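Local structure of phenolpthiocerol synthesis type-I polyketide synthase ppsA (Mycobacterium bovis, 7AKC) at residues 25-30 with 93-98; 106-111 with 116-121. The protein is a type I polyketide synthase subunit, its acyltransferase domain present here, that probably takes part in building the phthiocerol and phenolphthiocerol lipid core from malonyl-CoA or methylmalonyl-CoA units. One frame throughout, in Å; residues are numbered along the deposited sequence.

In the fold
Contact 1 comes first along the chain and closes before contact 2 opens. Their centres lie about 8 Å apart. Strands 23-27 and 107-110 are neighbours in the five-stranded parallel sheet of the acyltransferase domain. Helix 79-100 leads on to strand 107-110, which turns back into helix 115-121. The two strands are joined by probable backbone hydrogen bonds, with Tyr-27 N 2.9 Å from Ile-109 O and Tyr-27 O 2.8 Å from His-111 N. Helices 79-100 and 115-121 pack side by side. The side chain of Tyr-27 lies against Ala-117, Ala-118 and Val-121. Contact 1 thus borders the strand-turn-helix unit of contact 2, which holds a probable nucleophile elbow.

Contact 1. Residues 25-30 with 93-98; sequences FVYSGR and ALTELW
Phe-25 and Thr-95 have the nearest CA atoms where strand 25-27 and helix 93-98 run nearly antiparallel, at 169° with their axes 11.1 Å apart. Side chains bridge this gap. Tyr-27 reaches across with its hydroxyl, and OH donates a hydrogen bond to Thr-95 OG1 over 2.7 Å. OG1 sits at the edge of the tyrosine ring, in its plane, and the two side chains meet at about a right angle. The first torsion of Thr-95 (chi1 -60°) places OG1 beside the backbone N and CG2 anti to it. OG1 takes the bond from Tyr-27, while Thr-95 CG2 lies 3.4 Å from the same Tyr-27 OH. This methyl also reaches the edge of the Phe-25 ring, with Thr-95 CG2 4.1 Å from Phe-25 CD2. Trp-98, one turn further on, brings its CB to 3.8 Å from Phe-25 CZ. The Phe-25 ring and the five-membered ring of Trp-98 are obliquely inclined, at 58°, with centroids 5.3 Å apart. The indole NE1 has its polar partner elsewhere, in Thr-319 OG1. Thr-95 OG1 is also bonded to Gln-91 O, one turn back in the same helix. The two bonds form a chain: Tyr-27 OH donates to Thr-95 OG1, which in turn donates to the carbonyl of Gln-91. Both buried hydroxyls are satisfied in this way, beside the apolar packing of Phe-25 on Trp-98 CB.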
ATOM      1  N   PHE A  25      -8.878  -7.117   6.737  1.00 41.96           N
ATOM      2  CA  PHE A  25      -8.087  -7.758   5.684  1.00 42.37           C
ATOM      3  C   PHE A  25      -7.201  -6.680   5.125  1.00 40.17           C
ATOM      4  O   PHE A  25      -7.683  -5.607   4.781  1.00 39.55           O
ATOM      5  CB  PHE A  25      -8.979  -8.366   4.591  1.00 44.43           C
ATOM      6  CG  PHE A  25      -9.571  -9.731   4.925  1.00 48.02           C
ATOM      7  CD1 PHE A  25      -9.656 -10.174   6.237  1.00 50.42           C
ATOM      8  CD2 PHE A  25     -10.019 -10.582   3.918  1.00 50.64           C
ATOM      9  CE1 PHE A  25     -10.221 -11.419   6.537  1.00 52.51           C
ATOM     10  CE2 PHE A  25     -10.548 -11.841   4.221  1.00 53.05           C
ATOM     11  CZ  PHE A  25     -10.652 -12.256   5.526  1.00 53.51           C
ATOM     12  N   VAL A  26      -5.897  -6.951   5.053  1.00 39.07           N
ATOM     13  CA  VAL A  26      -4.910  -5.998   4.582  1.00 37.36           C
ATOM     14  C   VAL A  26      -4.348  -6.452   3.232  1.00 37.58           C
ATOM     15  O   VAL A  26      -3.888  -7.580   3.116  1.00 37.71           O
ATOM     16  CB  VAL A  26      -3.795  -5.764   5.620  1.00 37.14           C
ATOM     17  CG1 VAL A  26      -2.792  -4.740   5.091  1.00 37.00           C
ATOM     18  CG2 VAL A  26      -4.375  -5.306   6.977  1.00 36.76           C
ATOM     19  N   TYR A  27      -4.408  -5.571   2.223  1.00 36.91           N
ATOM     20  CA  TYR A  27      -3.950  -5.877   0.876  1.00 37.38           C
ATOM     21  C   TYR A  27      -2.685  -5.115   0.587  1.00 39.29           C
ATOM     22  O   TYR A  27      -2.722  -3.890   0.534  1.00 39.62           O
ATOM     23  CB  TYR A  27      -5.048  -5.532  -0.138  1.00 37.00           C
ATOM     24  CG  TYR A  27      -6.256  -6.410   0.085  1.00 38.60           C
ATOM     25  CD1 TYR A  27      -6.351  -7.658  -0.515  1.00 41.06           C
ATOM     26  CD2 TYR A  27      -7.243  -6.047   0.994  1.00 39.33           C
ATOM     27  CE1 TYR A  27      -7.437  -8.495  -0.272  1.00 42.83           C
ATOM     28  CE2 TYR A  27      -8.299  -6.909   1.304  1.00 41.37           C
ATOM     29  CZ  TYR A  27      -8.404  -8.123   0.650  1.00 43.39           C
ATOM     30  OH  TYR A  27      -9.459  -8.954   0.910  1.00 48.51           O
ATOM     31  N   SER A  28      -1.564  -5.824   0.414  1.00 39.62           N
ATOM     32  CA  SER A  28      -0.293  -5.142   0.171  1.00 41.27           C
ATOM     33  C   SER A  28      -0.202  -4.670  -1.291  1.00 43.18           C
ATOM     34  O   SER A  28      -0.894  -5.222  -2.156  1.00 43.45           O
ATOM     35  CB  SER A  28       0.868  -6.066   0.520  1.00 43.62           C
ATOM     36  OG  SER A  28       0.993  -7.126  -0.410  1.00 46.99           O
ATOM     37  N   GLY A  29       0.687  -3.703  -1.555  1.00 43.23           N
ATOM     38  CA  GLY A  29       0.890  -3.149  -2.888  1.00 46.29           C
ATOM     39  C   GLY A  29       1.716  -4.006  -3.821  1.00 49.56           C
ATOM     40  O   GLY A  29       1.285  -4.314  -4.938  1.00 51.24           O
ATOM     41  N   ARG A  30       2.915  -4.385  -3.390  1.00 50.33           N
ATOM     42  CA  ARG A  30       3.776  -5.241  -4.205  1.00 51.46           C
ATOM     43  C   ARG A  30       4.246  -6.375  -3.318  1.00 53.14           C
ATOM     44  O   ARG A  30       5.373  -6.358  -2.829  1.00 53.76           O
ATOM     45  CB  ARG A  30       4.959  -4.451  -4.831  1.00 52.22           C
ATOM     46  CG  ARG A  30       5.526  -5.047  -6.153  1.00 54.50           C
ATOM     47  CD  ARG A  30       6.248  -6.353  -5.909  1.00 58.03           C
ATOM     48  NE  ARG A  30       7.034  -6.854  -7.044  1.00 61.12           N
ATOM     49  CZ  ARG A  30       7.611  -8.054  -7.069  1.00 63.83           C
ATOM     50  NH1 ARG A  30       7.481  -8.886  -6.038  1.00 63.59           N
ATOM     51  NH2 ARG A  30       8.306  -8.441  -8.132  1.00 63.78           N
ATOM     52  N   ALA A  93      -8.841 -14.101  -5.027  1.00 72.00           N
ATOM     53  CA  ALA A  93      -9.132 -15.523  -4.835  1.00 74.35           C
ATOM     54  C   ALA A  93      -8.828 -15.998  -3.409  1.00 76.26           C
ATOM     55  O   ALA A  93      -9.574 -16.842  -2.880  1.00 77.58           O
ATOM     56  CB  ALA A  93      -8.421 -16.386  -5.877  1.00 75.25           C
ATOM     57  N   LEU A  94      -7.768 -15.459  -2.780  1.00 75.88           N
ATOM     58  CA  LEU A  94      -7.443 -15.817  -1.399  1.00 76.45           C
ATOM     59  C   LEU A  94      -8.511 -15.254  -0.466  1.00 77.32           C
ATOM     60  O   LEU A  94      -8.903 -15.946   0.470  1.00 77.95           O
ATOM     61  CB  LEU A  94      -6.065 -15.314  -0.952  1.00 76.27           C
ATOM     62  CG  LEU A  94      -4.839 -16.024  -1.508  1.00 77.14           C
ATOM     63  CD1 LEU A  94      -3.562 -15.254  -1.143  1.00 76.83           C
ATOM     64  CD2 LEU A  94      -4.766 -17.460  -1.053  1.00 77.68           C
ATOM     65  N   THR A  95      -9.037 -14.039  -0.754  1.00 77.24           N
ATOM     66  CA  THR A  95     -10.113 -13.430   0.026  1.00 77.77           C
ATOM     67  C   THR A  95     -11.347 -14.346   0.047  1.00 81.03           C
ATOM     68  O   THR A  95     -11.946 -14.518   1.104  1.00 81.59           O
ATOM     69  CB  THR A  95     -10.504 -12.065  -0.544  1.00 76.72           C
ATOM     70  OG1 THR A  95      -9.367 -11.207  -0.520  1.00 76.23           O
ATOM     71  CG2 THR A  95     -11.648 -11.409   0.236  1.00 75.88           C
ATOM     72  N   GLU A  96     -11.715 -14.946  -1.104  1.00 82.91           N
ATOM     73  CA  GLU A  96     -12.883 -15.836  -1.142  1.00 85.83           C
ATOM     74  C   GLU A  96     -12.621 -17.187  -0.455  1.00 87.97           C
ATOM     75  O   GLU A  96     -13.555 -17.792   0.081  1.00 88.79           O
ATOM     76  CB  GLU A  96     -13.421 -16.004  -2.572  1.00 89.27           C
ATOM     77  CG  GLU A  96     -14.334 -14.858  -2.978  1.00 95.55           C
ATOM     78  CD  GLU A  96     -14.648 -14.769  -4.457  1.00104.67           C
ATOM     79  OE1 GLU A  96     -15.293 -15.701  -4.992  1.00107.73           O
ATOM     80  OE2 GLU A  96     -14.261 -13.753  -5.079  1.00107.59           O
ATOM     81  N   LEU A  97     -11.351 -17.634  -0.431  1.00 88.77           N
ATOM     82  CA  LEU A  97     -10.958 -18.850   0.266  1.00 90.42           C
ATOM     83  C   LEU A  97     -11.155 -18.651   1.765  1.00 90.70           C
ATOM     84  O   LEU A  97     -11.668 -19.552   2.417  1.00 90.79           O
ATOM     85  CB  LEU A  97      -9.496 -19.219  -0.026  1.00 92.01           C
ATOM     86  CG  LEU A  97      -8.965 -20.459   0.705  1.00 95.37           C
ATOM     87  CD1 LEU A  97      -9.786 -21.696   0.392  1.00 96.77           C
ATOM     88  CD2 LEU A  97      -7.500 -20.677   0.408  1.00 96.58           C
ATOM     89  N   TRP A  98     -10.780 -17.458   2.306  1.00 90.77           N
ATOM     90  CA  TRP A  98     -10.957 -17.143   3.727  1.00 91.58           C
ATOM     91  C   TRP A  98     -12.443 -17.206   4.088  1.00 94.25           C
ATOM     92  O   TRP A  98     -12.805 -17.852   5.067  1.00 94.20           O
ATOM     93  CB  TRP A  98     -10.381 -15.749   4.077  1.00 90.41           C
ATOM     94  CG  TRP A  98      -8.928 -15.735   4.455  1.00 89.50           C
ATOM     95  CD1 TRP A  98      -7.895 -15.225   3.725  1.00 89.82           C
ATOM     96  CD2 TRP A  98      -8.358 -16.191   5.690  1.00 89.25           C
ATOM     97  NE1 TRP A  98      -6.716 -15.352   4.419  1.00 89.81           N
ATOM     98  CE2 TRP A  98      -6.971 -15.940   5.631  1.00 89.71           C
ATOM     99  CE3 TRP A  98      -8.880 -16.807   6.835  1.00 89.87           C
ATOM    100  CZ2 TRP A  98      -6.107 -16.284   6.667  1.00 90.32           C
ATOM    101  CZ3 TRP A  98      -8.023 -17.129   7.868  1.00 90.70           C
ATOM    102  CH2 TRP A  98      -6.655 -16.862   7.780  1.00 90.69           C
TER

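Contact 2. Residues 106-111 with 116-121; sequences DLVIGH and VAAAVV
Strand 107-110 and helix 115-121 form the two arms of a probable nucleophile elbow, the sharp strand-turn-helix motif of acyltransferase domains. Its GxSxG pattern starts at Gly-110, and the serine in its middle, Ser-112, is probably the nucleophile, as in related enzymes. After the turn the helix runs back along the strand. Its 116-121 part lies at 162° to the strand, with the axes only 6.9 Å apart. The nearest CA atoms are those of Gly-110 and Ala-118, 5.1 Å apart. Gly-110 has no side chain, and the methyl of Ala-118 packs directly on its main chain. Ala-118 CB is 3.7 Å from Gly-110 N and equally near its CA. The same methyl also borders the carbonyl carbon of Ile-109. The side chain of Ile-109 points away from the helix and packs on helix 270-278 instead, so neighbouring strand residues serve different faces of the sheet. Gly-110 O is held by the hydroxyl of Thr-244. Val-108 carries the rest of the contact with both its methyls. Its first torsion (chi1 -59°) sets CG1 beside the backbone N and CG2 between N and the carbonyl carbon. Val-108 CG2 meets Ala-118 twice, in van der Waals contact 3.4 Å from its carbonyl O and 3.9 Å from its CB. The other methyl reaches the next turn of the helix. There Val-121 CG1, anti to its own backbone N, lies 3.9 Å from Val-108 CG1.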
ATOM      1  N   ASP A 106     -14.523  -7.344   8.378  1.00 51.73           N
ATOM      2  CA  ASP A 106     -15.416  -6.277   8.801  1.00 49.28           C
ATOM      3  C   ASP A 106     -14.898  -4.916   8.269  1.00 46.94           C
ATOM      4  O   ASP A 106     -15.632  -3.928   8.275  1.00 48.19           O
ATOM      5  CB  ASP A 106     -15.484  -6.255  10.322  1.00 50.45           C
ATOM      6  CG  ASP A 106     -15.960  -7.585  10.876  1.00 55.94           C
ATOM      7  OD1 ASP A 106     -17.143  -7.941  10.633  1.00 56.78           O
ATOM      8  OD2 ASP A 106     -15.147  -8.285  11.532  1.00 57.45           O
ATOM      9  N   LEU A 107     -13.641  -4.878   7.805  1.00 43.43           N
ATOM     10  CA  LEU A 107     -12.968  -3.687   7.345  1.00 41.16           C
ATOM     11  C   LEU A 107     -11.789  -4.120   6.478  1.00 39.49           C
ATOM     12  O   LEU A 107     -11.210  -5.198   6.674  1.00 39.75           O
ATOM     13  CB  LEU A 107     -12.430  -2.935   8.565  1.00 40.88           C
ATOM     14  CG  LEU A 107     -11.876  -1.553   8.302  1.00 41.23           C
ATOM     15  CD1 LEU A 107     -12.921  -0.498   8.562  1.00 41.19           C
ATOM     16  CD2 LEU A 107     -10.660  -1.283   9.179  1.00 42.66           C
ATOM     17  N   VAL A 108     -11.487  -3.315   5.475  1.00 37.45           N
ATOM     18  CA  VAL A 108     -10.320  -3.585   4.633  1.00 36.45           C
ATOM     19  C   VAL A 108      -9.377  -2.390   4.614  1.00 34.70           C
ATOM     20  O   VAL A 108      -9.810  -1.249   4.723  1.00 34.26           O
ATOM     21  CB  VAL A 108     -10.699  -4.076   3.209  1.00 38.39           C
ATOM     22  CG1 VAL A 108     -11.524  -5.360   3.261  1.00 39.72           C
ATOM     23  CG2 VAL A 108     -11.417  -2.995   2.429  1.00 39.06           C
ATOM     24  N   ILE A 109      -8.060  -2.657   4.455  1.00 33.03           N
ATOM     25  CA  ILE A 109      -7.051  -1.620   4.320  1.00 31.01           C
ATOM     26  C   ILE A 109      -6.148  -2.061   3.201  1.00 31.01           C
ATOM     27  O   ILE A 109      -5.643  -3.171   3.207  1.00 31.61           O
ATOM     28  CB  ILE A 109      -6.260  -1.397   5.630  1.00 30.20           C
ATOM     29  CG1 ILE A 109      -7.197  -0.868   6.753  1.00 29.98           C
ATOM     30  CG2 ILE A 109      -5.112  -0.443   5.384  1.00 29.42           C
ATOM     31  CD1 ILE A 109      -6.552  -0.734   8.137  1.00 31.60           C
ATOM     32  N   GLY A 110      -5.987  -1.207   2.219  1.00 30.81           N
ATOM     33  CA  GLY A 110      -5.109  -1.478   1.086  1.00 30.41           C
ATOM     34  C   GLY A 110      -3.890  -0.585   1.212  1.00 29.56           C
ATOM     35  O   GLY A 110      -4.020   0.619   1.410  1.00 29.82           O
ATOM     36  N   HIS A 111      -2.705  -1.172   1.063  1.00 27.76           N
ATOM     37  CA  HIS A 111      -1.392  -0.541   1.136  1.00 27.69           C
ATOM     38  C   HIS A 111      -0.900  -0.311  -0.297  1.00 29.34           C
ATOM     39  O   HIS A 111      -0.836  -1.255  -1.097  1.00 30.12           O
ATOM     40  CB  HIS A 111      -0.468  -1.496   1.889  1.00 27.15           C
ATOM     41  CG  HIS A 111       0.986  -1.174   1.879  1.00 26.97           C
ATOM     42  ND1 HIS A 111       1.798  -1.525   0.793  1.00 28.98           N
ATOM     43  CD2 HIS A 111       1.772  -0.692   2.871  1.00 28.65           C
ATOM     44  CE1 HIS A 111       3.032  -1.181   1.144  1.00 30.23           C
ATOM     45  NE2 HIS A 111       3.060  -0.660   2.379  1.00 30.38           N
ATOM     46  N   VAL A 116      -6.491  -0.873  -4.646  1.00 39.40           N
ATOM     47  CA  VAL A 116      -7.450  -1.287  -5.695  1.00 41.21           C
ATOM     48  C   VAL A 116      -8.180  -2.554  -5.238  1.00 43.44           C
ATOM     49  O   VAL A 116      -9.420  -2.591  -5.250  1.00 45.85           O
ATOM     50  CB  VAL A 116      -6.796  -1.500  -7.078  1.00 41.83           C
ATOM     51  CG1 VAL A 116      -7.778  -2.167  -8.047  1.00 43.47           C
ATOM     52  CG2 VAL A 116      -6.317  -0.183  -7.646  1.00 42.74           C
ATOM     53  N   ALA A 117      -7.424  -3.580  -4.807  1.00 44.04           N
ATOM     54  CA  ALA A 117      -8.054  -4.840  -4.385  1.00 46.13           C
ATOM     55  C   ALA A 117      -8.938  -4.665  -3.169  1.00 46.30           C
ATOM     56  O   ALA A 117      -9.993  -5.306  -3.082  1.00 47.88           O
ATOM     57  CB  ALA A 117      -6.995  -5.897  -4.119  1.00 47.45           C
ATOM     58  N   ALA A 118      -8.525  -3.785  -2.240  1.00 45.13           N
ATOM     59  CA  ALA A 118      -9.291  -3.481  -1.036  1.00 45.05           C
ATOM     60  C   ALA A 118     -10.579  -2.780  -1.440  1.00 47.96           C
ATOM     61  O   ALA A 118     -11.633  -3.131  -0.917  1.00 48.82           O
ATOM     62  CB  ALA A 118      -8.478  -2.590  -0.083  1.00 44.46           C
ATOM     63  N   ALA A 119     -10.533  -1.845  -2.406  1.00 49.12           N
ATOM     64  CA  ALA A 119     -11.754  -1.189  -2.899  1.00 50.90           C
ATOM     65  C   ALA A 119     -12.687  -2.185  -3.535  1.00 52.87           C
ATOM     66  O   ALA A 119     -13.900  -2.018  -3.415  1.00 52.55           O
ATOM     67  CB  ALA A 119     -11.423  -0.084  -3.890  1.00 51.24           C
ATOM     68  N   VAL A 120     -12.153  -3.221  -4.220  1.00 54.24           N
ATOM     69  CA  VAL A 120     -13.002  -4.259  -4.819  1.00 56.32           C
ATOM     70  C   VAL A 120     -13.671  -5.107  -3.732  1.00 55.84           C
ATOM     71  O   VAL A 120     -14.872  -5.377  -3.821  1.00 56.65           O
ATOM     72  CB  VAL A 120     -12.215  -5.147  -5.816  1.00 58.46           C
ATOM     73  CG1 VAL A 120     -13.047  -6.343  -6.276  1.00 59.44           C
ATOM     74  CG2 VAL A 120     -11.759  -4.336  -7.016  1.00 59.25           C
ATOM     75  N   VAL A 121     -12.895  -5.561  -2.734  1.00 54.92           N
ATOM     76  CA  VAL A 121     -13.429  -6.394  -1.650  1.00 56.09           C
ATOM     77  C   VAL A 121     -14.459  -5.635  -0.807  1.00 57.77           C
ATOM     78  O   VAL A 121     -15.456  -6.219  -0.371  1.00 59.05           O
ATOM     79  CB  VAL A 121     -12.309  -7.021  -0.795  1.00 55.72           C
ATOM     80  CG1 VAL A 121     -12.870  -7.706   0.448  1.00 55.92           C
ATOM     81  CG2 VAL A 121     -11.498  -8.006  -1.620  1.00 55.11           C
TER